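Local coordinates for protein inactive poly [ADP-ribose] polymerase RCD1 (Arabidopsis thaliana, PDB 5NGO) that is an inactive poly(ADP-ribose) polymerase of plants that is bound by the downy mildew effector HaRxL106, which thereby suppresses plant immunity, at residues I89-I93 / Y94-I98; L67-K70 / R71-S75. All blocks are in the same frame, centred on the assembly; numbering follows the deposited sequence.

Overall arrangement
Contacts 1 and 2 are both local turns of one domain of the poly(ADP-ribose) polymerase family, partly buried and with centres about 18 Å apart. Contact 1 is a small hairpin leading into strand 98-102, whereas contact 2 carries the chain from strand 62-68 into the short helix 71-74. These two strands are antiparallel neighbours in the sheet, and the contacts meet where Ile98 CG2 packs on Leu67 CD1 at 3.7 Å. Ile98 of contact 1 and Ala69 and Val73 of contact 2 are buried, while Ile93, Lys91, Arg71 and Glu72 are exposed. Contact 1 relies on several backbone bonds and a serine hydroxyl; contact 2 relies on one backbone bond and modest aliphatic packing.

Contact 1: I89-I93 / Y94-I98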
ATOM      1  N   ILE A  89       0.091  -9.588  -5.929  1.00 72.15           N
ATOM      2  CA  ILE A  89      -1.321  -9.835  -6.187  1.00 73.91           C
ATOM      3  C   ILE A  89      -1.759 -10.927  -5.217  1.00 75.55           C
ATOM      4  O   ILE A  89      -1.073 -11.966  -5.106  1.00 76.44           O
ATOM      5  CB  ILE A  89      -1.619 -10.293  -7.655  1.00 73.58           C
ATOM      6  CG1 ILE A  89      -0.837  -9.502  -8.703  1.00 73.96           C
ATOM      7  CG2 ILE A  89      -3.114 -10.338  -7.891  1.00 75.64           C
ATOM      8  CD1 ILE A  89      -0.904  -8.025  -8.495  1.00 74.20           C
ATOM      9  N   ARG A  90      -2.873 -10.692  -4.531  1.00 76.39           N
ATOM     10  CA  ARG A  90      -3.438 -11.697  -3.641  1.00 79.38           C
ATOM     11  C   ARG A  90      -4.931 -11.904  -3.862  1.00 79.03           C
ATOM     12  O   ARG A  90      -5.667 -11.005  -4.225  1.00 72.70           O
ATOM     13  CB  ARG A  90      -3.101 -11.476  -2.132  1.00 79.64           C
ATOM     14  CG  ARG A  90      -3.809 -10.397  -1.381  1.00 81.60           C
ATOM     15  CD  ARG A  90      -3.271 -10.397   0.057  1.00 85.05           C
ATOM     16  NE  ARG A  90      -4.326 -10.437   1.089  1.00 87.85           N
ATOM     17  CZ  ARG A  90      -4.146 -10.243   2.401  1.00 87.12           C
ATOM     18  NH1 ARG A  90      -2.935  -9.990   2.911  1.00 89.38           N
ATOM     19  NH2 ARG A  90      -5.200 -10.301   3.219  1.00 85.68           N
ATOM     20  N   LYS A  91      -5.380 -13.126  -3.574  1.00 81.88           N
ATOM     21  CA  LYS A  91      -6.788 -13.467  -3.521  1.00 83.07           C
ATOM     22  C   LYS A  91      -7.253 -13.464  -2.065  1.00 80.96           C
ATOM     23  O   LYS A  91      -6.738 -14.223  -1.271  1.00 79.96           O
ATOM     24  CB  LYS A  91      -6.989 -14.853  -4.127  1.00 86.38           C
ATOM     25  CG  LYS A  91      -8.441 -15.292  -4.269  1.00 90.33           C
ATOM     26  CD  LYS A  91      -8.601 -16.445  -5.262  1.00 94.99           C
ATOM     27  CE  LYS A  91      -9.961 -17.111  -5.134  1.00 98.20           C
ATOM     28  NZ  LYS A  91     -10.003 -18.064  -3.987  1.00100.13           N
ATOM     29  N   SER A  92      -8.228 -12.625  -1.716  1.00 80.02           N
ATOM     30  CA  SER A  92      -8.811 -12.596  -0.349  1.00 79.05           C
ATOM     31  C   SER A  92     -10.314 -12.873  -0.414  1.00 81.28           C
ATOM     32  O   SER A  92     -10.826 -13.293  -1.447  1.00 81.94           O
ATOM     33  CB  SER A  92      -8.560 -11.249   0.355  1.00 75.58           C
ATOM     34  OG  SER A  92      -9.513 -10.261  -0.015  1.00 73.68           O
ATOM     35  N   ILE A  93     -11.011 -12.604   0.689  1.00 81.55           N
ATOM     36  CA  ILE A  93     -12.467 -12.683   0.745  1.00 83.71           C
ATOM     37  C   ILE A  93     -13.116 -11.535  -0.025  1.00 80.38           C
ATOM     38  O   ILE A  93     -14.239 -11.657  -0.475  1.00 79.92           O
ATOM     39  CB  ILE A  93     -12.994 -12.693   2.210  1.00 87.31           C
ATOM     40  CG1 ILE A  93     -12.408 -11.567   3.068  1.00 85.63           C
ATOM     41  CG2 ILE A  93     -12.729 -14.045   2.878  1.00 89.64           C
ATOM     42  CD1 ILE A  93     -13.352 -11.118   4.173  1.00 88.15           C
ATOM     43  N   TYR A  94     -12.400 -10.421  -0.151  1.00 78.12           N
ATOM     44  CA  TYR A  94     -12.884  -9.230  -0.856  1.00 76.35           C
ATOM     45  C   TYR A  94     -12.656  -9.210  -2.365  1.00 74.05           C
ATOM     46  O   TYR A  94     -13.153  -8.310  -3.042  1.00 72.81           O
ATOM     47  CB  TYR A  94     -12.216  -7.997  -0.264  1.00 75.24           C
ATOM     48  CG  TYR A  94     -12.664  -7.712   1.120  1.00 78.15           C
ATOM     49  CD1 TYR A  94     -13.924  -7.172   1.342  1.00 80.67           C
ATOM     50  CD2 TYR A  94     -11.839  -7.963   2.220  1.00 78.49           C
ATOM     51  CE1 TYR A  94     -14.372  -6.904   2.618  1.00 82.75           C
ATOM     52  CE2 TYR A  94     -12.269  -7.683   3.510  1.00 80.02           C
ATOM     53  CZ  TYR A  94     -13.541  -7.155   3.699  1.00 83.14           C
ATOM     54  OH  TYR A  94     -14.010  -6.863   4.955  1.00 86.69           O
ATOM     55  N   GLY A  95     -11.881 -10.162  -2.880  1.00 73.83           N
ATOM     56  CA  GLY A  95     -11.551 -10.227  -4.313  1.00 74.19           C
ATOM     57  C   GLY A  95     -10.060 -10.255  -4.589  1.00 72.69           C
ATOM     58  O   GLY A  95      -9.248 -10.433  -3.675  1.00 74.37           O
ATOM     59  N   VAL A  96      -9.705 -10.062  -5.860  1.00 71.34           N
ATOM     60  CA  VAL A  96      -8.321 -10.163  -6.322  1.00 68.04           C
ATOM     61  C   VAL A  96      -7.819  -8.796  -6.770  1.00 65.06           C
ATOM     62  O   VAL A  96      -8.434  -8.114  -7.584  1.00 68.24           O
ATOM     63  CB  VAL A  96      -8.174 -11.176  -7.484  1.00 70.93           C
ATOM     64  CG1 VAL A  96      -6.720 -11.596  -7.655  1.00 70.29           C
ATOM     65  CG2 VAL A  96      -9.090 -12.389  -7.277  1.00 73.92           C
ATOM     66  N   GLY A  97      -6.687  -8.397  -6.216  1.00 61.81           N
ATOM     67  CA  GLY A  97      -6.019  -7.140  -6.573  1.00 59.58           C
ATOM     68  C   GLY A  97      -4.740  -7.014  -5.765  1.00 57.15           C
ATOM     69  O   GLY A  97      -4.158  -8.032  -5.338  1.00 57.92           O
ATOM     70  N   ILE A  98      -4.302  -5.782  -5.500  1.00 54.26           N
ATOM     71  CA  ILE A  98      -3.268  -5.549  -4.485  1.00 52.52           C
ATOM     72  C   ILE A  98      -3.986  -5.157  -3.201  1.00 50.45           C
ATOM     73  O   ILE A  98      -4.819  -4.250  -3.205  1.00 51.97           O
ATOM     74  CB  ILE A  98      -2.211  -4.494  -4.925  1.00 53.27           C
ATOM     75  CG1 ILE A  98      -1.363  -5.011  -6.092  1.00 56.52           C
ATOM     76  CG2 ILE A  98      -1.263  -4.088  -3.788  1.00 50.94           C
ATOM     77  CD1 ILE A  98      -2.083  -4.998  -7.408  1.00 58.58           C
TER
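Ile89 meets Ile98 through their outermost methyls, CD1 to CD1 at 3.4 Å, and both side chains also rest on Met170. The other branch of Ile89 reaches Val96: with CG2 anti to the backbone N, it comes to 3.8 Å from Val96 CG1, the two side chains meeting at about a right angle. Branched aliphatic residues suit this place because each offers methyls in two directions. Lys91 lies on the same face as Val96, its CG 4.2 Å from Val96 CG2, and its ammonium end leads away.

At the far end of the hairpin Ile93 and Tyr94 lie side by side. Ile93 CD1 stands over one face of the phenol ring, 4.1 Å from its centroid, in a CH-pi contact.

Between these apolar ends the backbone does the holding. Arg90 N donates to Gly97 O at 3.1 Å in a nearly straight bond (165°), while the return bond from Gly97 N to Arg90 O is weak. Ser92 N closes the turn on Gly95 O at 3.1 Å, approaching from above the carbonyl plane. Ser92 OG, set between its own backbone N and carbonyl carbon (chi1 83°), accepts a hydrogen bond from Tyr94 N at 2.9 Å, which makes an ST turn, and it is also hydrogen-bonded to His99 NE2. The backbone of Gly95 takes angles at which a CB would press on the carbonyl O of Tyr94, so glycine fits there. The guanidinium of Arg90 makes a cation-pi contact with Tyr112.

One serine hydroxyl thus serves two partners, Tyr94 N within the turn and His99 beyond it: it links the turn to strand 98-102, while the backbone bonds join the two arms of the hairpin.

Contact 2: L67-K70 / R71-S75; sequences LPAK and REVLS
Val73 turns CG1 back toward Lys70 by placing it between its own backbone N and carbonyl carbon (chi1 79°), which brings this methyl to 3.5 Å from Lys70 O. The same methyl lies 4.3 Å from Ala69 CB. Lys70 also sets CG between its N and carbonyl carbon, which puts it 4.2 Å from Val73 CG1; the rest of the chain then runs extended, carrying the ammonium away from the turn. Its NZ stays 5.3 Å from Glu72 OE1, so the opposite charges may attract but do not touch.

The polar link is Val73 N to Lys70 O, 3.3 Å long and bent to 145° at the hydrogen, with the donor well above the carbonyl plane. It spans three residues, and the helical backbone angles of Arg71 and Glu72 between its ends give a 3-10-like turn, repeated by the weak bond from Leu74 N to Arg71 O. Leu74 adds an aliphatic cover to the oxygen of Lys70, its CG 3.7 Å from Lys70 O, and its CD2 comes to 4.4 Å from Ala69 CB. Alanine suits the place one residue before Lys70, since its single methyl meets both Val73 and Leu74 while its backbone bonds to Tyr122 of strand 121-129.

Buried Val73 packs on Val84 and Phe88; exposed Arg71 lies on Tyr122 and forms a salt bridge with Glu117, as suits a long charged residue.

The arrangement is a strand-to-helix junction, where the chain leaves strand 62-68 in the mixed sheet of the PARP catalytic-domain fold and, after two extended residues, enters a short, weakly bonded helix.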
ATOM      1  N   LEU A  67       2.024  -1.688   2.420  1.00 38.57           N
ATOM      2  CA  LEU A  67       2.115  -2.858   1.570  1.00 39.32           C
ATOM      3  C   LEU A  67       3.180  -3.808   2.125  1.00 38.76           C
ATOM      4  O   LEU A  67       4.359  -3.446   2.161  1.00 39.21           O
ATOM      5  CB  LEU A  67       2.506  -2.414   0.139  1.00 38.38           C
ATOM      6  CG  LEU A  67       2.652  -3.527  -0.901  1.00 39.13           C
ATOM      7  CD1 LEU A  67       1.344  -4.296  -1.103  1.00 39.30           C
ATOM      8  CD2 LEU A  67       3.084  -2.896  -2.229  1.00 39.34           C
ATOM      9  N   PRO A  68       2.804  -5.012   2.556  1.00 41.07           N
ATOM     10  CA  PRO A  68       3.819  -5.992   2.967  1.00 42.21           C
ATOM     11  C   PRO A  68       4.736  -6.359   1.837  1.00 45.21           C
ATOM     12  O   PRO A  68       4.253  -6.572   0.696  1.00 46.06           O
ATOM     13  CB  PRO A  68       3.002  -7.199   3.412  1.00 42.70           C
ATOM     14  CG  PRO A  68       1.593  -6.679   3.649  1.00 42.75           C
ATOM     15  CD  PRO A  68       1.429  -5.518   2.765  1.00 41.67           C
ATOM     16  N   ALA A  69       6.039  -6.398   2.103  1.00 47.34           N
ATOM     17  CA  ALA A  69       7.022  -6.707   1.070  1.00 50.88           C
ATOM     18  C   ALA A  69       8.026  -7.725   1.583  1.00 54.91           C
ATOM     19  O   ALA A  69       7.816  -8.337   2.626  1.00 54.52           O
ATOM     20  CB  ALA A  69       7.717  -5.422   0.635  1.00 51.47           C
ATOM     21  N   LYS A  70       9.099  -7.925   0.841  1.00 59.41           N
ATOM     22  CA  LYS A  70      10.220  -8.750   1.253  1.00 63.45           C
ATOM     23  C   LYS A  70      11.459  -8.176   0.604  1.00 64.69           C
ATOM     24  O   LYS A  70      11.354  -7.481  -0.420  1.00 62.99           O
ATOM     25  CB  LYS A  70      10.005 -10.212   0.863  1.00 65.99           C
ATOM     26  CG  LYS A  70       9.595 -10.392  -0.594  1.00 66.91           C
ATOM     27  CD  LYS A  70       9.231 -11.824  -0.871  1.00 70.78           C
ATOM     28  CE  LYS A  70       8.210 -11.947  -2.008  1.00 72.06           C
ATOM     29  NZ  LYS A  70       7.873 -13.376  -2.263  1.00 73.85           N
ATOM     30  N   ARG A  71      12.629  -8.473   1.164  1.00 68.73           N
ATOM     31  CA  ARG A  71      13.908  -7.979   0.631  1.00 75.04           C
ATOM     32  C   ARG A  71      14.047  -8.226  -0.890  1.00 76.76           C
ATOM     33  O   ARG A  71      14.437  -7.326  -1.633  1.00 76.03           O
ATOM     34  CB  ARG A  71      15.087  -8.590   1.388  1.00 80.32           C
ATOM     35  CG  ARG A  71      16.456  -8.417   0.738  1.00 86.79           C
ATOM     36  CD  ARG A  71      17.594  -8.614   1.734  1.00 91.01           C
ATOM     37  NE  ARG A  71      17.853 -10.037   1.991  1.00 96.21           N
ATOM     38  CZ  ARG A  71      18.432 -10.899   1.141  1.00102.41           C
ATOM     39  NH1 ARG A  71      18.819 -10.521  -0.082  1.00103.91           N
ATOM     40  NH2 ARG A  71      18.578 -12.170   1.512  1.00103.76           N
ATOM     41  N   GLU A  72      13.681  -9.425  -1.340  1.00 81.83           N
ATOM     42  CA  GLU A  72      13.894  -9.848  -2.725  1.00 84.99           C
ATOM     43  C   GLU A  72      13.165  -9.023  -3.808  1.00 83.43           C
ATOM     44  O   GLU A  72      13.685  -8.880  -4.917  1.00 81.38           O
ATOM     45  CB  GLU A  72      13.575 -11.351  -2.894  1.00 90.15           C
ATOM     46  CG  GLU A  72      14.581 -12.303  -2.226  1.00 95.68           C
ATOM     47  CD  GLU A  72      14.031 -13.708  -1.939  1.00 99.39           C
ATOM     48  OE1 GLU A  72      13.087 -14.147  -2.644  1.00101.69           O
ATOM     49  OE2 GLU A  72      14.551 -14.386  -1.009  1.00 98.98           O
ATOM     50  N   VAL A  73      11.989  -8.455  -3.500  1.00 82.01           N
ATOM     51  CA  VAL A  73      11.207  -7.685  -4.488  1.00 78.42           C
ATOM     52  C   VAL A  73      11.516  -6.176  -4.536  1.00 73.68           C
ATOM     53  O   VAL A  73      11.117  -5.508  -5.490  1.00 70.35           O
ATOM     54  CB  VAL A  73       9.678  -7.892  -4.276  1.00 79.43           C
ATOM     55  CG1 VAL A  73       9.157  -7.033  -3.122  1.00 76.89           C
ATOM     56  CG2 VAL A  73       8.898  -7.637  -5.566  1.00 81.46           C
ATOM     57  N   LEU A  74      12.224  -5.646  -3.538  1.00 70.24           N
ATOM     58  CA  LEU A  74      12.514  -4.202  -3.448  1.00 71.41           C
ATOM     59  C   LEU A  74      13.247  -3.651  -4.668  1.00 71.97           C
ATOM     60  O   LEU A  74      12.866  -2.614  -5.209  1.00 69.63           O
ATOM     61  CB  LEU A  74      13.362  -3.881  -2.218  1.00 72.93           C
ATOM     62  CG  LEU A  74      12.750  -4.094  -0.830  1.00 76.08           C
ATOM     63  CD1 LEU A  74      13.740  -3.575   0.211  1.00 76.52           C
ATOM     64  CD2 LEU A  74      11.398  -3.403  -0.681  1.00 74.01           C
ATOM     65  N   SER A  75      14.315  -4.342  -5.066  1.00 74.76           N
ATOM     66  CA  SER A  75      15.095  -3.993  -6.254  1.00 75.18           C
ATOM     67  C   SER A  75      14.219  -3.823  -7.513  1.00 75.32           C
ATOM     68  O   SER A  75      14.361  -2.848  -8.237  1.00 72.93           O
ATOM     69  CB  SER A  75      16.188  -5.054  -6.495  1.00 77.69           C
ATOM     70  OG  SER A  75      16.638  -5.046  -7.840  1.00 80.29           O
TER